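Local structure of cellulase (Clostridium cellulovorans, 6UI3) at residues A86-V91 with N136-Y141; Y94-D99 with D140-L145; S201-V206 with F253-N258. The protein probably hydrolyses internal beta-1,4 bonds of cellulose and related plant polysaccharides as the glycoside hydrolase family 5 catalytic domain of a larger multidomain protein. All coordinates share one frame; numbering follows the deposited sequence. Where two conformers were deposited one is given.

Interaction 1 (A86-V91 with N136-Y141); sequences ARVETV and NHFKDY
Glu89 reaches from helix 82-96 to His137, Phe138 and Tyr141, at and just beyond the end of helix 120-137, joining two neighbouring outer helices of the TIM barrel. Its chain is extended, with CG anti to the backbone N (chi1 178°), and runs antiparallel to the Phe138 side chain. CB lies 3.8 Å from Phe138 CZ, close to where Glu89 CA meets the edge of the same ring. CG is near both Phe138 CE1 and the phenolic OH of Tyr141. Beyond CD the two carboxylate oxygens part company. OE1 takes a nearly straight hydrogen bond (165°) from His137 NE2 at 2.8 Å; the donor keeps the oxygen in its ring plane but meets the carboxylate from above, the two planes being 77° apart. OE2 accepts from Tyr141 OH, which also bonds to Asn93, one turn after Glu89 on helix 82-96. His137 CD2 lies over one face of the Phe138 ring and Phe138 CD1 over a face of Tyr141, so the three rings pack together. With both oxygens engaged, rotation of the carboxylate is restrained. The tyrosine bond is the shorter one, 2.5 Å from OH to OE2, and uses the anti lone pair of that oxygen.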
loop_
_atom_site.group_PDB
_atom_site.type_symbol
_atom_site.label_atom_id
_atom_site.label_comp_id
_atom_site.label_asym_id
_atom_site.label_seq_id
_atom_site.Cartn_x
_atom_site.Cartn_y
_atom_site.Cartn_z
ATOM N N ALA A 86 -9.390 -12.385 -12.808
ATOM C CA ALA A 86 -10.805 -12.196 -12.496
ATOM C C ALA A 86 -11.038 -12.141 -10.994
ATOM O O ALA A 86 -11.894 -11.386 -10.528
ATOM C CB ALA A 86 -11.640 -13.307 -13.139
ATOM N N ARG A 87 -10.302 -12.938 -10.218
ATOM C CA ARG A 87 -10.455 -12.872 -8.767
ATOM C C ARG A 87 -10.005 -11.519 -8.232
ATOM O O ARG A 87 -10.671 -10.922 -7.382
ATOM C CB ARG A 87 -9.690 -14.009 -8.087
ATOM C CG ARG A 87 -9.807 -14.020 -6.566
ATOM C CD ARG A 87 -11.254 -14.160 -6.097
ATOM N NE ARG A 87 -11.346 -13.965 -4.656
ATOM C CZ ARG A 87 -12.430 -13.545 -4.014
ATOM N NH1 ARG A 87 -13.567 -13.304 -4.660
ATOM N NH2 ARG A 87 -12.354 -13.342 -2.701
ATOM N N VAL A 88 -8.862 -11.025 -8.701
ATOM C CA VAL A 88 -8.402 -9.702 -8.289
ATOM C C VAL A 88 -9.468 -8.663 -8.615
ATOM O O VAL A 88 -9.796 -7.807 -7.787
ATOM C CB VAL A 88 -7.042 -9.373 -8.939
ATOM C CG1 VAL A 88 -6.653 -7.949 -8.627
ATOM C CG2 VAL A 88 -5.961 -10.348 -8.474
ATOM N N GLU A 89 -10.033 -8.738 -9.826
ATOM C CA GLU A 89 -11.088 -7.811 -10.227
ATOM C C GLU A 89 -12.316 -7.911 -9.320
ATOM O O GLU A 89 -12.917 -6.892 -8.970
ATOM C CB GLU A 89 -11.452 -8.094 -11.682
ATOM C CG GLU A 89 -12.574 -7.231 -12.220
ATOM C CD GLU A 89 -12.840 -7.448 -13.700
ATOM O OE1 GLU A 89 -12.553 -8.550 -14.204
ATOM O OE2 GLU A 89 -13.343 -6.508 -14.357
ATOM N N THR A 90 -12.707 -9.129 -8.937
ATOM C CA THR A 90 -13.844 -9.299 -8.033
ATOM C C THR A 90 -13.596 -8.594 -6.706
ATOM O O THR A 90 -14.488 -7.917 -6.176
ATOM C CB THR A 90 -14.119 -10.794 -7.832
ATOM O OG1 THR A 90 -14.456 -11.388 -9.095
ATOM C CG2 THR A 90 -15.244 -11.028 -6.842
ATOM N N VAL A 91 -12.387 -8.740 -6.159
ATOM C CA VAL A 91 -12.054 -8.088 -4.890
ATOM C C VAL A 91 -11.983 -6.571 -5.048
ATOM O O VAL A 91 -12.488 -5.832 -4.193
ATOM C CB VAL A 91 -10.767 -8.698 -4.307
ATOM C CG1 VAL A 91 -10.346 -7.954 -3.052
ATOM C CG2 VAL A 91 -10.956 -10.176 -4.011
ATOM N N ASN A 136 -4.225 -3.105 -19.038
ATOM C CA ASN A 136 -5.179 -3.352 -20.113
ATOM C C ASN A 136 -6.487 -3.904 -19.561
ATOM O O ASN A 136 -7.572 -3.524 -20.016
ATOM C CB ASN A 136 -4.634 -4.333 -21.155
ATOM C CG ASN A 136 -3.735 -3.689 -22.171
ATOM O OD1 ASN A 136 -2.900 -4.360 -22.768
ATOM N ND2 ASN A 136 -3.935 -2.413 -22.423
ATOM N N HIS A 137 -6.404 -4.807 -18.579
ATOM C CA HIS A 137 -7.613 -5.413 -18.033
ATOM C C HIS A 137 -8.529 -4.364 -17.410
ATOM O O HIS A 137 -9.761 -4.450 -17.522
ATOM C CB HIS A 137 -7.255 -6.464 -16.983
ATOM C CG HIS A 137 -8.425 -7.297 -16.580
ATOM N ND1 HIS A 137 -8.884 -8.323 -17.369
ATOM C CD2 HIS A 137 -9.258 -7.233 -15.515
ATOM C CE1 HIS A 137 -9.949 -8.867 -16.803
ATOM N NE2 HIS A 137 -10.195 -8.228 -15.676
ATOM N N PHE A 138 -7.945 -3.382 -16.731
ATOM C CA PHE A 138 -8.693 -2.406 -15.952
ATOM C C PHE A 138 -8.758 -1.027 -16.618
ATOM O O PHE A 138 -9.093 -0.043 -15.947
ATOM C CB PHE A 138 -8.060 -2.267 -14.561
ATOM C CG PHE A 138 -8.221 -3.468 -13.653
ATOM C CD1 PHE A 138 -9.397 -3.641 -12.938
ATOM C CD2 PHE A 138 -7.196 -4.393 -13.478
ATOM C CE1 PHE A 138 -9.569 -4.714 -12.082
ATOM C CE2 PHE A 138 -7.356 -5.482 -12.619
ATOM C CZ PHE A 138 -8.550 -5.642 -11.912
ATOM N N LYS A 139 -8.510 -0.922 -17.929
ATOM C CA LYS A 139 -8.276 0.403 -18.502
ATOM C C LYS A 139 -9.513 1.299 -18.470
ATOM O O LYS A 139 -9.365 2.527 -18.465
ATOM C CB LYS A 139 -7.691 0.333 -19.921
ATOM C CG LYS A 139 -8.591 -0.251 -20.981
ATOM C CD LYS A 139 -7.913 -0.209 -22.350
ATOM C CE LYS A 139 -8.693 -1.000 -23.382
ATOM N NZ LYS A 139 -7.973 -1.051 -24.679
ATOM N N ASP A 140 -10.722 0.738 -18.461
ATOM C CA ASP A 140 -11.916 1.591 -18.413
ATOM C C ASP A 140 -12.414 1.855 -16.991
ATOM O O ASP A 140 -13.432 2.536 -16.818
ATOM C CB ASP A 140 -13.038 1.063 -19.336
ATOM C CG ASP A 140 -13.827 -0.102 -18.758
ATOM O OD1 ASP A 140 -13.583 -0.524 -17.618
ATOM O OD2 ASP A 140 -14.745 -0.594 -19.465
ATOM N N TYR A 141 -11.742 1.326 -15.972
ATOM C CA TYR A 141 -12.201 1.467 -14.596
ATOM C C TYR A 141 -12.079 2.909 -14.117
ATOM O O TYR A 141 -11.204 3.669 -14.550
ATOM C CB TYR A 141 -11.388 0.533 -13.690
ATOM C CG TYR A 141 -12.028 -0.818 -13.518
ATOM C CD1 TYR A 141 -12.151 -1.707 -14.584
ATOM C CD2 TYR A 141 -12.556 -1.188 -12.294
ATOM C CE1 TYR A 141 -12.782 -2.920 -14.426
ATOM C CE2 TYR A 141 -13.172 -2.389 -12.116
ATOM C CZ TYR A 141 -13.298 -3.262 -13.179
ATOM O OH TYR A 141 -13.958 -4.459 -12.988
#

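Interaction 2 (Y94-D99 with D140-L145); sequences YALAND and DYSDKL. With EDO (1,2-ethanediol), chain B.
Leu96 and Lys144 both place CG beside the backbone N (chi1 -63° in the leucine), which sends the leucine across to the 140-145 loop while the lysine reaches back alongside it. The two methyls of Leu96 divide the loop between them. CD1 meets the edge of the Tyr141 ring, near its plane, at 3.5 Å from CD2 of that ring; CD2 of the leucine instead packs against Lys144 CB at 3.7 Å. The lysine then stays extended until its last torsion, where a bend at chi4 (70°) turns the ammonium toward Asp99. There NZ forms a salt bridge with Asp99 OD1 at 3.0 Å, approaching on the syn side but 32° out of the carboxylate plane.

Both backbones turn sharply here. Asp99, with positive phi, is the C-prime residue of a Schellman motif closing helix 82-96, in which Asp99 N bonds to Leu96 O at 2.9 Å. In the loop, Ser142 OG accepts from Lys144 N at 3.2 Å, an ST turn that holds the chain just ahead of strand 145-148. Asn98 ND2 gives a hydrogen bond to Tyr94 O, arriving nearly in line with that carbonyl, and Asp53 of helix 49-58 is a further partner of this amide nitrogen. A 1,2-ethanediol molecule, probably from the crystallisation liquor, sits by this turn, with a weak hydrogen bond to Ala97 O.

The contact thus grades from buried hydrocarbon at Leu96 to an ion pair at exposed Asp99, where solvent would probably screen the charges; the carboxylate of this salt bridge belongs to the C-prime residue of the Schellman motif.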
loop_
_atom_site.group_PDB
_atom_site.type_symbol
_atom_site.label_atom_id
_atom_site.label_comp_id
_atom_site.label_asym_id
_atom_site.label_seq_id
_atom_site.Cartn_x
_atom_site.Cartn_y
_atom_site.Cartn_z
ATOM N N TYR A 94 -15.407 -5.352 -4.710
ATOM C CA TYR A 94 -15.962 -5.256 -3.363
ATOM C C TYR A 94 -15.764 -3.848 -2.810
ATOM O O TYR A 94 -16.622 -3.320 -2.091
ATOM C CB TYR A 94 -15.297 -6.250 -2.412
ATOM C CG TYR A 94 -15.475 -7.730 -2.698
ATOM C CD1 TYR A 94 -16.531 -8.213 -3.457
ATOM C CD2 TYR A 94 -14.573 -8.655 -2.172
ATOM C CE1 TYR A 94 -16.673 -9.588 -3.699
ATOM C CE2 TYR A 94 -14.703 -10.014 -2.408
ATOM C CZ TYR A 94 -15.745 -10.472 -3.172
ATOM O OH TYR A 94 -15.886 -11.828 -3.412
ATOM N N ALA A 95 -14.614 -3.236 -3.122
ATOM C CA ALA A 95 -14.332 -1.871 -2.696
ATOM C C ALA A 95 -15.084 -0.863 -3.551
ATOM O O ALA A 95 -15.752 0.029 -3.027
ATOM C CB ALA A 95 -12.831 -1.594 -2.778
ATOM N N LEU A 96 -15.000 -1.000 -4.870
ATOM C CA LEU A 96 -15.598 0.011 -5.726
ATOM C C LEU A 96 -17.119 0.041 -5.591
ATOM O O LEU A 96 -17.724 1.109 -5.726
ATOM C CB LEU A 96 -15.209 -0.208 -7.187
ATOM C CG LEU A 96 -13.729 -0.102 -7.544
ATOM C CD1 LEU A 96 -13.507 -0.324 -9.032
ATOM C CD2 LEU A 96 -13.144 1.239 -7.103
ATOM N N ALA A 97 -17.758 -1.112 -5.329
ATOM C CA ALA A 97 -19.208 -1.143 -5.145
ATOM C C ALA A 97 -19.626 -0.399 -3.887
ATOM O O ALA A 97 -20.792 -0.003 -3.771
ATOM C CB ALA A 97 -19.717 -2.587 -5.097
ATOM N N ASN A 98 -18.704 -0.212 -2.941
ATOM C CA ASN A 98 -18.904 0.597 -1.750
ATOM C C ASN A 98 -18.397 2.032 -1.924
ATOM O O ASN A 98 -18.280 2.754 -0.935
ATOM C CB ASN A 98 -18.213 -0.079 -0.560
ATOM C CG ASN A 98 -19.062 -1.167 0.066
ATOM O OD1 ASN A 98 -20.088 -0.862 0.661
ATOM N ND2 ASN A 98 -18.646 -2.419 -0.046
ATOM N N ASP A 99 -18.091 2.435 -3.155
ATOM C CA ASP A 99 -17.538 3.757 -3.467
ATOM C C ASP A 99 -16.262 4.057 -2.681
ATOM O O ASP A 99 -15.995 5.206 -2.311
ATOM C CB ASP A 99 -18.577 4.869 -3.320
ATOM C CG ASP A 99 -18.199 6.118 -4.102
ATOM O OD1 ASP A 99 -17.654 5.994 -5.225
ATOM O OD2 ASP A 99 -18.445 7.223 -3.588
ATOM N N ASP A 140 -10.722 0.738 -18.461
ATOM C CA ASP A 140 -11.916 1.591 -18.413
ATOM C C ASP A 140 -12.414 1.855 -16.991
ATOM O O ASP A 140 -13.432 2.536 -16.818
ATOM C CB ASP A 140 -13.038 1.063 -19.336
ATOM C CG ASP A 140 -13.827 -0.102 -18.758
ATOM O OD1 ASP A 140 -13.583 -0.524 -17.618
ATOM O OD2 ASP A 140 -14.745 -0.594 -19.465
ATOM N N TYR A 141 -11.742 1.326 -15.972
ATOM C CA TYR A 141 -12.201 1.467 -14.596
ATOM C C TYR A 141 -12.079 2.909 -14.117
ATOM O O TYR A 141 -11.204 3.669 -14.550
ATOM C CB TYR A 141 -11.388 0.533 -13.690
ATOM C CG TYR A 141 -12.028 -0.818 -13.518
ATOM C CD1 TYR A 141 -12.151 -1.707 -14.584
ATOM C CD2 TYR A 141 -12.556 -1.188 -12.294
ATOM C CE1 TYR A 141 -12.782 -2.920 -14.426
ATOM C CE2 TYR A 141 -13.172 -2.389 -12.116
ATOM C CZ TYR A 141 -13.298 -3.262 -13.179
ATOM O OH TYR A 141 -13.958 -4.459 -12.988
ATOM N N SER A 142 -12.973 3.271 -13.196
ATOM C CA SER A 142 -13.037 4.614 -12.646
ATOM C C SER A 142 -11.738 5.006 -11.940
ATOM O O SER A 142 -10.867 4.185 -11.633
ATOM C CB SER A 142 -14.161 4.702 -11.622
ATOM O OG SER A 142 -13.758 4.109 -10.391
ATOM N N ASP A 143 -11.650 6.306 -11.643
ATOM C CA ASP A 143 -10.522 6.909 -10.953
ATOM C C ASP A 143 -10.399 6.485 -9.501
ATOM O O ASP A 143 -9.423 6.870 -8.851
ATOM C CB ASP A 143 -10.556 8.443 -11.074
ATOM C CG ASP A 143 -11.787 9.082 -10.459
ATOM O OD1 ASP A 143 -12.502 8.444 -9.660
ATOM O OD2 ASP A 143 -12.047 10.266 -10.773
ATOM N N LYS A 144 -11.320 5.687 -8.978
ATOM C CA LYS A 144 -11.134 5.145 -7.637
ATOM C C LYS A 144 -10.229 3.920 -7.620
ATOM O O LYS A 144 -9.812 3.501 -6.538
ATOM C CB LYS A 144 -12.475 4.893 -6.965
ATOM C CG LYS A 144 -13.146 6.217 -6.578
ATOM C CD LYS A 144 -14.059 6.081 -5.388
ATOM C CE LYS A 144 -14.612 7.427 -4.964
ATOM N NZ LYS A 144 -15.571 7.949 -5.962
ATOM N N LEU A 145 -9.866 3.379 -8.777
ATOM C CA LEU A 145 -8.834 2.356 -8.880
ATOM C C LEU A 145 -7.481 3.026 -9.100
ATOM O O LEU A 145 -7.304 3.793 -10.051
ATOM C CB LEU A 145 -9.147 1.403 -10.029
ATOM C CG LEU A 145 -8.083 0.331 -10.317
ATOM C CD1 LEU A 145 -7.897 -0.598 -9.140
ATOM C CD2 LEU A 145 -8.484 -0.457 -11.553
HETATM C C1 EDO B . -22.157 2.872 0.018
HETATM O O1 EDO B . -21.550 1.603 0.303
HETATM C C2 EDO B . -21.537 3.526 -1.218
HETATM O O2 EDO B . -21.843 2.778 -2.403
#

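Interaction 3 (S201-V206 with F253-N258); sequences SDYPKV and FRMLNN
Met255 projects from helix 243-261 into the angle between Tyr203 and Val206, and its bent chain meets each of them from a different direction. Its CB bond aims at the 201-206 segment, and CG continues anti to the backbone N (chi1 175°); bends at chi2 and chi3 then fold the thioether round, so that SD faces the short helix 203-208 while the methyl turns to Ser201, ahead of the N-cap. In the conformers described, for Met255 and Tyr203 were each modelled in two, the sulfur lies at the edge of the Tyr203 ring, 5.0 Å from its centroid and 87° off the ring normal, a Met-aromatic contact made in the plane of the ring. Its closest ring atom is CD1, at 3.7 Å from SD, and Met255 CG reaches the same edge. Val206 lies alongside the methionine, with CG1 also 3.7 Å from SD, so that ring edge and methyl meet the sulfur from two directions roughly at right angles. At the end of the chain, CE comes near Ser201 O, an approach that likewise depends on the conformer.

The second branch of Val206 serves another neighbour. Val206 CG2 packs 4.0 Å from Leu256 CD2, and the two side chains cross at about a right angle. Leu256 CD1 points toward Ser201 CB, at the outer limit of contact; both residues also touch Ile221 of strand 217-222, so this side of the interface rests on the barrel wall. Tyr203, by contrast, is exposed to solvent.

No hydrogen bond joins the two segments, and the interface is held by apolar and sulfur contacts alone. Such packing between successive outer helices, laid over the strand that separates them in sequence, is characteristic of the (beta/alpha)8 TIM barrel.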
loop_
_atom_site.group_PDB
_atom_site.type_symbol
_atom_site.label_atom_id
_atom_site.label_comp_id
_atom_site.label_asym_id
_atom_site.label_seq_id
_atom_site.Cartn_x
_atom_site.Cartn_y
_atom_site.Cartn_z
ATOM N N SER A 201 10.884 5.374 4.504
ATOM C CA SER A 201 10.969 6.786 4.835
ATOM C C SER A 201 12.322 7.191 5.405
ATOM O O SER A 201 12.495 8.361 5.766
ATOM C CB SER A 201 9.853 7.176 5.813
ATOM O OG SER A 201 10.016 6.551 7.073
ATOM N N ASP A 202 13.283 6.276 5.521
ATOM C CA ASP A 202 14.607 6.690 5.972
ATOM C C ASP A 202 15.190 7.645 4.936
ATOM O O ASP A 202 15.045 7.439 3.728
ATOM C CB ASP A 202 15.568 5.502 6.137
ATOM C CG ASP A 202 15.086 4.459 7.130
ATOM O OD1 ASP A 202 14.599 4.849 8.208
ATOM O OD2 ASP A 202 15.243 3.246 6.833
ATOM N N TYR A 203 15.905 8.660 5.421
ATOM C CA TYR A 203 16.327 9.741 4.539
ATOM C C TYR A 203 17.131 9.278 3.325
ATOM O O TYR A 203 16.893 9.811 2.231
ATOM C CB TYR A 203 17.045 10.870 5.303
ATOM C CG TYR A 203 17.231 12.039 4.381
ATOM C CD1 TYR A 203 16.143 12.804 3.994
ATOM C CD2 TYR A 203 18.466 12.324 3.823
ATOM C CE1 TYR A 203 16.282 13.839 3.100
ATOM C CE2 TYR A 203 18.613 13.362 2.912
ATOM C CZ TYR A 203 17.511 14.115 2.569
ATOM O OH TYR A 203 17.606 15.141 1.668
ATOM N N PRO A 204 18.062 8.327 3.418
ATOM C CA PRO A 204 18.820 7.974 2.204
ATOM C C PRO A 204 17.959 7.457 1.068
ATOM O O PRO A 204 18.224 7.732 -0.113
ATOM C CB PRO A 204 19.826 6.934 2.702
ATOM C CG PRO A 204 20.023 7.281 4.131
ATOM C CD PRO A 204 18.644 7.692 4.618
ATOM N N LYS A 205 16.902 6.707 1.391
ATOM C CA LYS A 205 15.999 6.238 0.340
ATOM C C LYS A 205 15.200 7.393 -0.248
ATOM O O LYS A 205 14.960 7.456 -1.461
ATOM C CB LYS A 205 15.031 5.170 0.854
ATOM C CG LYS A 205 15.676 3.851 1.242
ATOM C CD LYS A 205 16.109 3.800 2.688
ATOM C CE LYS A 205 16.334 2.351 3.145
ATOM N NZ LYS A 205 16.712 2.230 4.570
ATOM N N VAL A 206 14.763 8.314 0.612
ATOM C CA VAL A 206 14.000 9.470 0.157
ATOM C C VAL A 206 14.855 10.352 -0.731
ATOM O O VAL A 206 14.422 10.765 -1.819
ATOM C CB VAL A 206 13.453 10.209 1.391
ATOM C CG1 VAL A 206 12.892 11.585 1.010
ATOM C CG2 VAL A 206 12.407 9.330 2.079
ATOM N N PHE A 253 7.767 12.926 9.140
ATOM C CA PHE A 253 6.694 13.493 8.328
ATOM C C PHE A 253 7.031 14.898 7.848
ATOM O O PHE A 253 6.730 15.255 6.703
ATOM C CB PHE A 253 5.349 13.438 9.068
ATOM C CG PHE A 253 4.640 12.122 8.895
ATOM C CD1 PHE A 253 4.812 11.113 9.823
ATOM C CD2 PHE A 253 3.858 11.879 7.770
ATOM C CE1 PHE A 253 4.208 9.892 9.662
ATOM C CE2 PHE A 253 3.258 10.647 7.591
ATOM C CZ PHE A 253 3.426 9.657 8.548
ATOM N N ARG A 254 7.660 15.714 8.699
ATOM C CA ARG A 254 8.115 17.015 8.226
ATOM C C ARG A 254 9.099 16.865 7.062
ATOM O O ARG A 254 9.089 17.665 6.123
ATOM C CB ARG A 254 8.756 17.803 9.368
ATOM C CG ARG A 254 7.786 18.342 10.406
ATOM C CD ARG A 254 8.493 19.147 11.454
ATOM N NE ARG A 254 7.622 19.617 12.537
ATOM C CZ ARG A 254 6.995 20.780 12.545
ATOM N NH1 ARG A 254 7.084 21.601 11.521
ATOM N NH2 ARG A 254 6.262 21.110 13.589
ATOM N N MET A 255 9.978 15.863 7.130
ATOM C CA MET A 255 10.944 15.644 6.059
ATOM C C MET A 255 10.252 15.198 4.772
ATOM O O MET A 255 10.605 15.673 3.683
ATOM C CB MET A 255 11.996 14.652 6.552
ATOM C CG MET A 255 13.019 14.218 5.515
ATOM S SD MET A 255 12.428 12.905 4.453
ATOM C CE MET A 255 12.275 11.566 5.632
ATOM N N LEU A 256 9.259 14.311 4.862
ATOM C CA LEU A 256 8.534 13.895 3.663
ATOM C C LEU A 256 7.794 15.080 3.058
ATOM O O LEU A 256 7.699 15.212 1.830
ATOM C CB LEU A 256 7.553 12.775 4.010
ATOM C CG LEU A 256 8.187 11.424 4.355
ATOM C CD1 LEU A 256 7.143 10.486 4.924
ATOM C CD2 LEU A 256 8.886 10.766 3.155
ATOM N N ASN A 257 7.246 15.942 3.915
ATOM C CA ASN A 257 6.580 17.149 3.452
ATOM C C ASN A 257 7.557 18.054 2.708
ATOM O O ASN A 257 7.231 18.592 1.643
ATOM C CB ASN A 257 5.960 17.860 4.655
ATOM C CG ASN A 257 5.146 19.062 4.258
ATOM O OD1 ASN A 257 4.182 18.930 3.494
ATOM N ND2 ASN A 257 5.503 20.230 4.781
ATOM N N ASN A 258 8.768 18.239 3.250
ATOM C CA ASN A 258 9.760 19.085 2.590
ATOM C C ASN A 258 10.184 18.503 1.249
ATOM O O ASN A 258 10.356 19.237 0.272
ATOM C CB ASN A 258 11.017 19.236 3.457
ATOM C CG ASN A 258 10.855 20.212 4.595
ATOM O OD1 ASN A 258 9.953 21.038 4.593
ATOM N ND2 ASN A 258 11.734 20.113 5.580
#

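How the interactions relate
Interactions 1 and 2 are neighbours, their centres about 10 Å apart; both use helix 82-96 and share Asp140 and Tyr141. They also touch directly, through Phe138 against Leu145 and a probable hydrogen bond between Arg87 and Tyr94. Interaction 3 lies on the opposite side of the chain's centre, its centre about 33 Å from that of interaction 1, and joins helices 203-208 and 243-261. All three are largely buried, with more exposed residues at the margins of interactions 2 and 3. Their chemistry differs: interaction 1 centres on a hydrogen-bonded carboxylate, interaction 2 combines leucine packing with a peripheral salt bridge, and interaction 3 has no polar bond across it.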